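Local coordinates for protein H subunit of photosynthetic reaction center complex (Rhodopseudomonas palustris, PDB 6Z5S) that is the H subunit of the photosynthetic reaction centre, probably capping its cytoplasmic side and anchored in the membrane by a single transmembrane helix, at residues D[130-135]-D[163-168]. Sequence-based numbering, arbitrary orientation.
Sequences VPLRAA and VTEVWV
Val130 and Val168 form an antiparallel hydrogen-bonded pair. Val130 N donates a hydrogen bond to Val168 O at 3.0 Å, and Val168 N returns a bond to Val130 O at 2.9 Å. The next pair, Pro131 and Trp167, is non-hydrogen-bonded. Past it, Leu132 N reaches Val166 O at 3.1 Å, less straight at 141°. A weak bond follows from Arg133 N to Glu165 OE2, where the Ala134 N to Pro131 O bond closes a turn. Glu165 brings this carboxylate oxygen back to the turn by a bend at chi2 (63°).

The apolar contacts lie on both faces of the strand pair. On one, Pro131 CG sits over the face of the Trp167 indole, 3.6 Å from the centroid of the six-membered ring, a CH-pi contact. Trp167 turns CG anti to its own carbonyl carbon (chi1 -70°), which lays the two side chains side by side. With an alanine in place of Trp167, Pro131 would probably lose the surface it rests on, leaving a gap beside the proline. On the face of Val130 and Val168, Val168 meets Leu132, crossing it at about a right angle, Leu132 CD2 3.8 Å from Val168 CG2.

The Arg133 guanidinium lays one face over Pro131 CB. Its NH2 lies 4.3 Å from Glu165 OE1, beyond a salt bridge; Arg133 NE makes a salt bridge to Asp225, NH2 one to Glu179.

The contact joins strand 129-131, outermost within this chain, to strand 161-169 in the antiparallel sheet of the PRC-barrel region. Strand 174-182 flanks 161-169 on its other side, and Trp167 also touches Leu190 of strand 188-192.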
ATOM      1  N   VAL D 130      28.260 -21.784  -4.265  1.00 63.78           N
ATOM      2  CA  VAL D 130      29.571 -22.411  -4.439  1.00 63.78           C
ATOM      3  C   VAL D 130      30.567 -21.758  -3.506  1.00 63.78           C
ATOM      4  O   VAL D 130      30.401 -20.604  -3.090  1.00 63.78           O
ATOM      5  CB  VAL D 130      30.073 -22.292  -5.891  1.00 63.78           C
ATOM      6  CG1 VAL D 130      29.195 -23.092  -6.821  1.00 63.78           C
ATOM      7  CG2 VAL D 130      30.100 -20.846  -6.313  1.00 63.78           C
ATOM      8  N   PRO D 131      31.627 -22.481  -3.153  1.00 67.63           N
ATOM      9  CA  PRO D 131      32.706 -21.857  -2.386  1.00 67.63           C
ATOM     10  C   PRO D 131      33.412 -20.811  -3.228  1.00 67.63           C
ATOM     11  O   PRO D 131      33.465 -20.910  -4.454  1.00 67.63           O
ATOM     12  CB  PRO D 131      33.637 -23.028  -2.056  1.00 67.63           C
ATOM     13  CG  PRO D 131      32.850 -24.251  -2.334  1.00 67.63           C
ATOM     14  CD  PRO D 131      31.906 -23.899  -3.422  1.00 67.63           C
ATOM     15  N   LEU D 132      33.954 -19.793  -2.558  1.00 71.06           N
ATOM     16  CA  LEU D 132      34.632 -18.728  -3.287  1.00 71.06           C
ATOM     17  C   LEU D 132      35.824 -19.251  -4.073  1.00 71.06           C
ATOM     18  O   LEU D 132      36.188 -18.674  -5.102  1.00 71.06           O
ATOM     19  CB  LEU D 132      35.075 -17.622  -2.336  1.00 71.06           C
ATOM     20  CG  LEU D 132      34.069 -16.497  -2.144  1.00 71.06           C
ATOM     21  CD1 LEU D 132      34.630 -15.452  -1.210  1.00 71.06           C
ATOM     22  CD2 LEU D 132      33.720 -15.887  -3.480  1.00 71.06           C
ATOM     23  N   ARG D 133      36.435 -20.343  -3.615  1.00 71.70           N
ATOM     24  CA  ARG D 133      37.487 -20.985  -4.390  1.00 71.70           C
ATOM     25  C   ARG D 133      36.981 -21.520  -5.723  1.00 71.70           C
ATOM     26  O   ARG D 133      37.792 -21.812  -6.606  1.00 71.70           O
ATOM     27  CB  ARG D 133      38.103 -22.123  -3.586  1.00 71.70           C
ATOM     28  CG  ARG D 133      37.128 -23.235  -3.295  1.00 71.70           C
ATOM     29  CD  ARG D 133      37.796 -24.406  -2.621  1.00 71.70           C
ATOM     30  NE  ARG D 133      36.818 -25.410  -2.222  1.00 71.70           N
ATOM     31  CZ  ARG D 133      36.295 -25.496  -1.005  1.00 71.70           C
ATOM     32  NH1 ARG D 133      35.406 -26.438  -0.732  1.00 71.70           N
ATOM     33  NH2 ARG D 133      36.663 -24.642  -0.062  1.00 71.70           N
ATOM     34  N   ALA D 134      35.668 -21.656  -5.888  1.00 75.32           N
ATOM     35  CA  ALA D 134      35.091 -22.185  -7.114  1.00 75.32           C
ATOM     36  C   ALA D 134      34.379 -21.139  -7.953  1.00 75.32           C
ATOM     37  O   ALA D 134      33.911 -21.465  -9.047  1.00 75.32           O
ATOM     38  CB  ALA D 134      34.110 -23.319  -6.790  1.00 75.32           C
ATOM     39  N   ALA D 135      34.274 -19.903  -7.476  1.00 80.49           N
ATOM     40  CA  ALA D 135      33.640 -18.816  -8.216  1.00 80.49           C
ATOM     41  C   ALA D 135      34.696 -17.741  -8.429  1.00 80.49           C
ATOM     42  O   ALA D 135      34.804 -16.798  -7.643  1.00 80.49           O
ATOM     43  CB  ALA D 135      32.429 -18.269  -7.471  1.00 80.49           C
ATOM     44  N   VAL D 163      36.545 -21.145  10.681  1.00 82.42           N
ATOM     45  CA  VAL D 163      35.965 -20.794   9.391  1.00 82.42           C
ATOM     46  C   VAL D 163      37.031 -20.929   8.313  1.00 82.42           C
ATOM     47  O   VAL D 163      38.079 -20.275   8.368  1.00 82.42           O
ATOM     48  CB  VAL D 163      35.374 -19.384   9.417  1.00 82.42           C
ATOM     49  CG1 VAL D 163      34.810 -19.030   8.062  1.00 82.42           C
ATOM     50  CG2 VAL D 163      34.293 -19.299  10.464  1.00 82.42           C
ATOM     51  N   THR D 164      36.760 -21.772   7.324  1.00 78.35           N
ATOM     52  CA  THR D 164      37.698 -22.114   6.266  1.00 78.35           C
ATOM     53  C   THR D 164      37.368 -21.453   4.937  1.00 78.35           C
ATOM     54  O   THR D 164      38.275 -20.997   4.235  1.00 78.35           O
ATOM     55  CB  THR D 164      37.732 -23.633   6.086  1.00 78.35           C
ATOM     56  OG1 THR D 164      38.416 -24.227   7.193  1.00 78.35           O
ATOM     57  CG2 THR D 164      38.432 -24.016   4.796  1.00 78.35           C
ATOM     58  N   GLU D 165      36.093 -21.378   4.575  1.00 72.46           N
ATOM     59  CA  GLU D 165      35.711 -20.850   3.277  1.00 72.46           C
ATOM     60  C   GLU D 165      34.333 -20.222   3.375  1.00 72.46           C
ATOM     61  O   GLU D 165      33.507 -20.625   4.194  1.00 72.46           O
ATOM     62  CB  GLU D 165      35.726 -21.947   2.210  1.00 72.46           C
ATOM     63  CG  GLU D 165      35.599 -21.442   0.787  1.00 72.46           C
ATOM     64  CD  GLU D 165      36.760 -20.562   0.374  1.00 72.46           C
ATOM     65  OE1 GLU D 165      37.853 -20.691   0.965  1.00 72.46           O
ATOM     66  OE2 GLU D 165      36.582 -19.741  -0.548  1.00 72.46           O
ATOM     67  N   VAL D 166      34.096 -19.226   2.530  1.00 67.65           N
ATOM     68  CA  VAL D 166      32.816 -18.540   2.450  1.00 67.65           C
ATOM     69  C   VAL D 166      32.117 -19.007   1.184  1.00 67.65           C
ATOM     70  O   VAL D 166      32.654 -18.861   0.081  1.00 67.65           O
ATOM     71  CB  VAL D 166      32.993 -17.016   2.453  1.00 67.65           C
ATOM     72  CG1 VAL D 166      31.659 -16.329   2.262  1.00 67.65           C
ATOM     73  CG2 VAL D 166      33.640 -16.576   3.744  1.00 67.65           C
ATOM     74  N   TRP D 167      30.930 -19.578   1.340  1.00 62.63           N
ATOM     75  CA  TRP D 167      30.124 -19.999   0.207  1.00 62.63           C
ATOM     76  C   TRP D 167      29.211 -18.857  -0.206  1.00 62.63           C
ATOM     77  O   TRP D 167      28.553 -18.245   0.640  1.00 62.63           O
ATOM     78  CB  TRP D 167      29.297 -21.232   0.554  1.00 62.63           C
ATOM     79  CG  TRP D 167      30.099 -22.466   0.720  1.00 62.63           C
ATOM     80  CD1 TRP D 167      31.191 -22.633   1.511  1.00 62.63           C
ATOM     81  CD2 TRP D 167      29.869 -23.721   0.085  1.00 62.63           C
ATOM     82  NE1 TRP D 167      31.660 -23.914   1.405  1.00 62.63           N
ATOM     83  CE2 TRP D 167      30.862 -24.604   0.536  1.00 62.63           C
ATOM     84  CE3 TRP D 167      28.921 -24.182  -0.825  1.00 62.63           C
ATOM     85  CZ2 TRP D 167      30.932 -25.920   0.112  1.00 62.63           C
ATOM     86  CZ3 TRP D 167      28.992 -25.485  -1.245  1.00 62.63           C
ATOM     87  CH2 TRP D 167      29.988 -26.342  -0.778  1.00 62.63           C
ATOM     88  N   VAL D 168      29.169 -18.574  -1.501  1.00 65.58           N
ATOM     89  CA  VAL D 168      28.427 -17.436  -2.014  1.00 65.58           C
ATOM     90  C   VAL D 168      27.454 -17.896  -3.087  1.00 65.58           C
ATOM     91  O   VAL D 168      27.596 -18.966  -3.683  1.00 65.58           O
ATOM     92  CB  VAL D 168      29.357 -16.343  -2.573  1.00 65.58           C
ATOM     93  CG1 VAL D 168      30.343 -15.912  -1.515  1.00 65.58           C
ATOM     94  CG2 VAL D 168      30.078 -16.848  -3.795  1.00 65.58           C
TER